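Local coordinates for ABC transporter, substrate binding protein (Mannopine) (Agrobacterium fabrum, PDB 5L9S) that serves as the periplasmic substrate-binding protein of an ABC transporter, named for mannopine uptake and captured here in its open, unliganded form, at residues Gln125-Met130 with Gly230-Gly235; Cys273-Pro276 with Ala280-Gln283. All coordinates share one frame; numbering follows the deposited sequence.

Interaction 1: Gln125-Met130 with Gly230-Gly235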
ATOM      1  N   GLN A 125      17.105   1.897  13.502  1.00 48.63           N
ATOM      2  CA  GLN A 125      17.030   2.126  12.057  1.00 44.64           C
ATOM      3  C   GLN A 125      16.594   0.893  11.251  1.00 45.48           C
ATOM      4  O   GLN A 125      16.235   1.027  10.081  1.00 42.57           O
ATOM      5  CB  GLN A 125      18.349   2.722  11.534  1.00 45.76           C
ATOM      6  CG  GLN A 125      18.665   4.130  12.095  1.00 39.02           C
ATOM      7  CD  GLN A 125      17.504   5.099  11.956  1.00 64.45           C
ATOM      8  OE1 GLN A 125      17.037   5.423  10.859  1.00 61.28           O
ATOM      9  NE2 GLN A 125      16.997   5.587  13.076  1.00 60.97           N
ATOM     10  N   THR A 126      16.605  -0.301  11.871  1.00 42.00           N
ATOM     11  CA  THR A 126      16.222  -1.544  11.220  1.00 40.64           C
ATOM     12  C   THR A 126      15.240  -2.315  12.076  1.00 47.44           C
ATOM     13  O   THR A 126      15.064  -1.997  13.249  1.00 49.63           O
ATOM     14  CB  THR A 126      17.454  -2.415  10.944  1.00 42.16           C
ATOM     15  OG1 THR A 126      18.011  -2.803  12.184  1.00 51.26           O
ATOM     16  CG2 THR A 126      18.500  -1.716  10.088  1.00 39.78           C
ATOM     17  N   TRP A 127      14.630  -3.367  11.515  1.00 44.19           N
ATOM     18  CA  TRP A 127      13.755  -4.255  12.269  1.00 44.37           C
ATOM     19  C   TRP A 127      14.569  -4.985  13.378  1.00 52.95           C
ATOM     20  O   TRP A 127      14.037  -5.234  14.457  1.00 53.43           O
ATOM     21  CB  TRP A 127      13.030  -5.233  11.330  1.00 41.74           C
ATOM     22  CG  TRP A 127      12.087  -4.551  10.375  1.00 40.50           C
ATOM     23  CD1 TRP A 127      12.121  -4.597   9.006  1.00 42.22           C
ATOM     24  CD2 TRP A 127      10.953  -3.740  10.723  1.00 39.17           C
ATOM     25  NE1 TRP A 127      11.077  -3.878   8.483  1.00 39.77           N
ATOM     26  CE2 TRP A 127      10.347  -3.332   9.514  1.00 41.12           C
ATOM     27  CE3 TRP A 127      10.365  -3.349  11.949  1.00 40.75           C
ATOM     28  CZ2 TRP A 127       9.222  -2.497   9.490  1.00 39.55           C
ATOM     29  CZ3 TRP A 127       9.254  -2.522  11.926  1.00 40.86           C
ATOM     30  CH2 TRP A 127       8.692  -2.105  10.710  1.00 39.93           C
ATOM     31  N   ALA A 128      15.875  -5.247  13.135  1.00 51.66           N
ATOM     32  CA  ALA A 128      16.764  -5.859  14.127  1.00 53.28           C
ATOM     33  C   ALA A 128      16.900  -4.950  15.340  1.00 58.71           C
ATOM     34  O   ALA A 128      16.933  -5.454  16.465  1.00 60.53           O
ATOM     35  CB  ALA A 128      18.130  -6.130  13.519  1.00 54.58           C
ATOM     36  N   ASP A 129      16.911  -3.624  15.130  1.00 53.61           N
ATOM     37  CA  ASP A 129      16.994  -2.657  16.219  1.00 54.60           C
ATOM     38  C   ASP A 129      15.696  -2.625  17.032  1.00 58.47           C
ATOM     39  O   ASP A 129      15.751  -2.415  18.243  1.00 60.41           O
ATOM     40  CB  ASP A 129      17.324  -1.268  15.680  1.00 55.57           C
ATOM     41  CG  ASP A 129      18.687  -1.073  15.038  1.00 61.84           C
ATOM     42  OD1 ASP A 129      19.638  -1.871  15.355  1.00 60.75           O
ATOM     43  OD2 ASP A 129      18.839  -0.089  14.280  1.00 67.02           O
ATOM     44  N   MET A 130      14.535  -2.878  16.381  1.00 52.77           N
ATOM     45  CA  MET A 130      13.238  -2.964  17.077  1.00 52.08           C
ATOM     46  C   MET A 130      13.292  -4.108  18.112  1.00 58.56           C
ATOM     47  O   MET A 130      12.724  -3.990  19.197  1.00 59.30           O
ATOM     48  CB  MET A 130      12.081  -3.158  16.073  1.00 51.51           C
ATOM     49  CG  MET A 130      10.707  -3.267  16.723  1.00 54.21           C
ATOM     50  SD  MET A 130       9.407  -2.551  15.715  1.00 53.91           S
ATOM     51  CE  MET A 130       8.102  -2.652  16.751  1.00 52.00           C
ATOM     52  N   GLY A 230      13.742  -1.791   5.200  1.00 37.47           N
ATOM     53  CA  GLY A 230      12.775  -2.868   5.334  1.00 37.67           C
ATOM     54  C   GLY A 230      11.333  -2.400   5.411  1.00 43.10           C
ATOM     55  O   GLY A 230      10.468  -3.148   5.882  1.00 43.16           O
ATOM     56  N   ALA A 231      11.050  -1.159   4.943  1.00 37.76           N
ATOM     57  CA  ALA A 231       9.680  -0.629   4.929  1.00 36.16           C
ATOM     58  C   ALA A 231       8.829  -1.438   3.951  1.00 35.39           C
ATOM     59  O   ALA A 231       9.325  -1.880   2.925  1.00 33.09           O
ATOM     60  CB  ALA A 231       9.689   0.835   4.512  1.00 36.97           C
ATOM     61  N   PHE A 232       7.564  -1.664   4.282  1.00 32.68           N
ATOM     62  CA  PHE A 232       6.663  -2.416   3.421  1.00 32.59           C
ATOM     63  C   PHE A 232       5.857  -1.464   2.527  1.00 36.66           C
ATOM     64  O   PHE A 232       5.051  -0.669   3.025  1.00 35.57           O
ATOM     65  CB  PHE A 232       5.782  -3.359   4.255  1.00 34.73           C
ATOM     66  CG  PHE A 232       6.583  -4.281   5.151  1.00 37.43           C
ATOM     67  CD1 PHE A 232       7.101  -5.483   4.665  1.00 40.51           C
ATOM     68  CD2 PHE A 232       6.817  -3.954   6.485  1.00 40.12           C
ATOM     69  CE1 PHE A 232       7.871  -6.318   5.484  1.00 42.09           C
ATOM     70  CE2 PHE A 232       7.577  -4.802   7.308  1.00 43.07           C
ATOM     71  CZ  PHE A 232       8.108  -5.967   6.798  1.00 41.20           C
ATOM     72  N   LEU A 233       6.115  -1.518   1.209  1.00 35.28           N
ATOM     73  CA  LEU A 233       5.420  -0.684   0.213  1.00 35.91           C
ATOM     74  C   LEU A 233       4.306  -1.454  -0.428  1.00 41.01           C
ATOM     75  O   LEU A 233       4.555  -2.332  -1.241  1.00 43.06           O
ATOM     76  CB  LEU A 233       6.388  -0.133  -0.834  1.00 35.96           C
ATOM     77  CG  LEU A 233       5.881   1.045  -1.661  1.00 38.47           C
ATOM     78  CD1 LEU A 233       5.768   2.313  -0.837  1.00 37.48           C
ATOM     79  CD2 LEU A 233       6.759   1.273  -2.855  1.00 39.65           C
ATOM     80  N   VAL A 234       3.075  -1.180   0.003  1.00 39.14           N
ATOM     81  CA  VAL A 234       1.864  -1.876  -0.441  1.00 40.18           C
ATOM     82  C   VAL A 234       0.901  -0.846  -0.991  1.00 43.74           C
ATOM     83  O   VAL A 234       0.604   0.147  -0.330  1.00 43.65           O
ATOM     84  CB  VAL A 234       1.213  -2.709   0.721  1.00 45.34           C
ATOM     85  CG1 VAL A 234       0.021  -3.530   0.230  1.00 46.36           C
ATOM     86  CG2 VAL A 234       2.230  -3.631   1.393  1.00 45.48           C
ATOM     87  N   GLY A 235       0.375  -1.103  -2.165  1.00 40.38           N
ATOM     88  CA  GLY A 235      -0.590  -0.176  -2.732  1.00 40.59           C
ATOM     89  C   GLY A 235      -1.857  -0.756  -3.317  1.00 44.74           C
ATOM     90  O   GLY A 235      -2.250  -1.895  -3.032  1.00 45.59           O
TER
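Two flat groups, the Trp127 indole and the Phe232 phenyl ring, meet beside the carbonyl of Gly230. That oxygen lies at the edge of the indole, nearly in its plane, where NE1 donates to it; NE1 of Trp127 and O of Gly230 are 2.8 Å apart and the N-H points almost straight at the acceptor (166°). Met130 SD is also at the indole edge, in plane. The same Gly230 O sits 3.6 Å above one face of the Phe232 ring, displaced toward its rim. The rings themselves are tilted by 28° and slid apart, with little overlap, and the closest carbons, Trp127 CZ2 and Phe232 CE2, are 3.6 Å from each other. Helix 149-158 (Ala154, Leu157), Leu113 of strand 103-116 and Gln208 of strand 206-210 also pack round the indole, and Gln208 touches Phe232 as well.

Trp127 opens the short helix 127-130. Thr126 is the N-cap, and with Asp129 it forms a capping box: Asp129 N bonds to Thr126 OG1, while OD2 of Asp129 takes the amides of Thr126 and Gln125. Gly230, at positive phi, sits at a corner within strand 224-240.

The donor stands 53° out of the carbonyl plane, off the lone pairs, yet this one bond gives the buried indole N-H an acceptor and ties the helix start to the strand corner.

Interaction 2: Cys273-Pro276 with Ala280-Gln283; sequences CTPP and AISQ
Pro275 packs against Ala280 and Ile281 in a local loop-to-helix contact of the periplasmic binding protein fold: the chain leaves helix 261-271, runs through 273-276 without regular structure, and enters the short helix 278-283, whose Ala280 and Ile281 meet the loop.

The apolar contacts come first. The Pro275 ring turns its outer carbons to the helix. CG of Pro275 meets the Ala280 methyl CB at 3.6 Å, and its neighbour CB approaches the same methyl at 4.0 Å. The next ring atom, CD of Pro275, lies 3.7 Å from CG1 of Ile281, so one proline touches two successive helix residues. Thr274 touches with its methyl: with OG1 beside the backbone N (chi1 -65°), CG2 is left anti to that N and comes within 4.0 Å of Ile281 CD1. Gln264 of helix 261-271 packs on both prolines.

Covalent and polar links hold the loop from outside. Cys273 is joined to Cys268 of helix 261-271 by a disulfide, and backbone hydrogen bonds pair Thr274 with Ser108 and Pro276 with Leu95.

The remaining contact sets a carbon against a carbonyl. Ile281 reaches it because its CG1 lies beside the backbone N and the chain then extends (chi2 154°), which carries CD1 to 3.7 Å from Pro275 O.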
ATOM      1  N   CYS A 273       1.607   9.469  -0.810  1.00 44.76           N
ATOM      2  CA  CYS A 273       1.888   8.111  -1.258  1.00 44.43           C
ATOM      3  C   CYS A 273       2.994   8.115  -2.273  1.00 45.52           C
ATOM      4  O   CYS A 273       3.410   9.184  -2.725  1.00 43.59           O
ATOM      5  CB  CYS A 273       0.626   7.449  -1.804  1.00 45.71           C
ATOM      6  SG  CYS A 273      -0.381   8.522  -2.866  1.00 51.47           S
ATOM      7  N   THR A 274       3.505   6.913  -2.593  1.00 41.24           N
ATOM      8  CA  THR A 274       4.559   6.687  -3.568  1.00 39.49           C
ATOM      9  C   THR A 274       3.917   6.349  -4.917  1.00 43.89           C
ATOM     10  O   THR A 274       3.304   5.286  -5.032  1.00 45.56           O
ATOM     11  CB  THR A 274       5.518   5.609  -3.025  1.00 42.63           C
ATOM     12  OG1 THR A 274       6.152   6.146  -1.864  1.00 47.32           O
ATOM     13  CG2 THR A 274       6.576   5.159  -4.034  1.00 38.89           C
ATOM     14  N   PRO A 275       4.051   7.211  -5.946  1.00 40.38           N
ATOM     15  CA  PRO A 275       3.491   6.875  -7.271  1.00 41.31           C
ATOM     16  C   PRO A 275       4.343   5.817  -7.988  1.00 44.31           C
ATOM     17  O   PRO A 275       5.539   5.714  -7.650  1.00 43.99           O
ATOM     18  CB  PRO A 275       3.498   8.223  -8.016  1.00 44.12           C
ATOM     19  CG  PRO A 275       4.584   8.991  -7.394  1.00 47.77           C
ATOM     20  CD  PRO A 275       4.749   8.513  -5.971  1.00 42.48           C
ATOM     21  N   PRO A 276       3.791   5.052  -8.990  1.00 39.87           N
ATOM     22  CA  PRO A 276       4.610   4.029  -9.668  1.00 40.18           C
ATOM     23  C   PRO A 276       5.736   4.561 -10.566  1.00 47.22           C
ATOM     24  O   PRO A 276       6.623   3.805 -10.916  1.00 47.71           O
ATOM     25  CB  PRO A 276       3.568   3.227 -10.465  1.00 42.17           C
ATOM     26  CG  PRO A 276       2.502   4.208 -10.767  1.00 46.77           C
ATOM     27  CD  PRO A 276       2.405   5.021  -9.503  1.00 41.10           C
ATOM     28  N   ALA A 280       7.725  10.867 -11.388  1.00 49.55           N
ATOM     29  CA  ALA A 280       6.699  11.443 -10.511  1.00 47.34           C
ATOM     30  C   ALA A 280       7.225  11.591  -9.085  1.00 49.80           C
ATOM     31  O   ALA A 280       7.001  12.645  -8.499  1.00 50.39           O
ATOM     32  CB  ALA A 280       5.431  10.599 -10.534  1.00 47.01           C
ATOM     33  N   ILE A 281       7.968  10.574  -8.550  1.00 45.12           N
ATOM     34  CA  ILE A 281       8.585  10.609  -7.216  1.00 44.57           C
ATOM     35  C   ILE A 281       9.499  11.844  -7.087  1.00 55.05           C
ATOM     36  O   ILE A 281       9.388  12.595  -6.116  1.00 55.47           O
ATOM     37  CB  ILE A 281       9.350   9.287  -6.832  1.00 45.97           C
ATOM     38  CG1 ILE A 281       8.400   8.116  -6.575  1.00 45.37           C
ATOM     39  CG2 ILE A 281      10.265   9.488  -5.614  1.00 45.43           C
ATOM     40  CD1 ILE A 281       8.998   6.728  -6.818  1.00 46.49           C
ATOM     41  N   SER A 282      10.391  12.047  -8.061  1.00 55.55           N
ATOM     42  CA  SER A 282      11.347  13.150  -8.052  1.00 57.85           C
ATOM     43  C   SER A 282      10.711  14.519  -8.363  1.00 64.42           C
ATOM     44  O   SER A 282      11.238  15.550  -7.939  1.00 66.29           O
ATOM     45  CB  SER A 282      12.473  12.858  -9.032  1.00 63.21           C
ATOM     46  OG  SER A 282      11.962  12.784 -10.352  1.00 71.95           O
ATOM     47  N   GLN A 283       9.598  14.519  -9.108  1.00 60.30           N
ATOM     48  CA  GLN A 283       8.840  15.694  -9.546  1.00 61.56           C
ATOM     49  C   GLN A 283       7.991  16.313  -8.435  1.00 65.79           C
ATOM     50  O   GLN A 283       7.454  17.412  -8.632  1.00 67.42           O
ATOM     51  CB  GLN A 283       7.894  15.274 -10.668  1.00 63.55           C
ATOM     52  CG  GLN A 283       7.949  16.122 -11.901  1.00 83.94           C
ATOM     53  CD  GLN A 283       7.039  15.536 -12.943  1.00108.58           C
ATOM     54  OE1 GLN A 283       7.482  15.035 -13.979  1.00108.47           O
ATOM     55  NE2 GLN A 283       5.745  15.576 -12.676  1.00 98.56           N
TER

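How the interactions relate
Interaction 1 and interaction 2 follow one another along the chain, their centres about 19 Å apart, and meet directly: CD1 of Leu233, on the strand of 230-235, packs 4.0 Å from CB of Thr274. Strand 103-116 is a neighbour of both. Phe232 and Val234 bond to it through Thr111 and Thr109, Thr274 bonds to its Ser108, and Leu233 touches Ser108 as well. The tryptophan contact sits at the corner in strand 224-240, the proline contact where a loop and short helix pack beside the same sheet. The model is unliganded, so neither contact can be placed at an observed substrate.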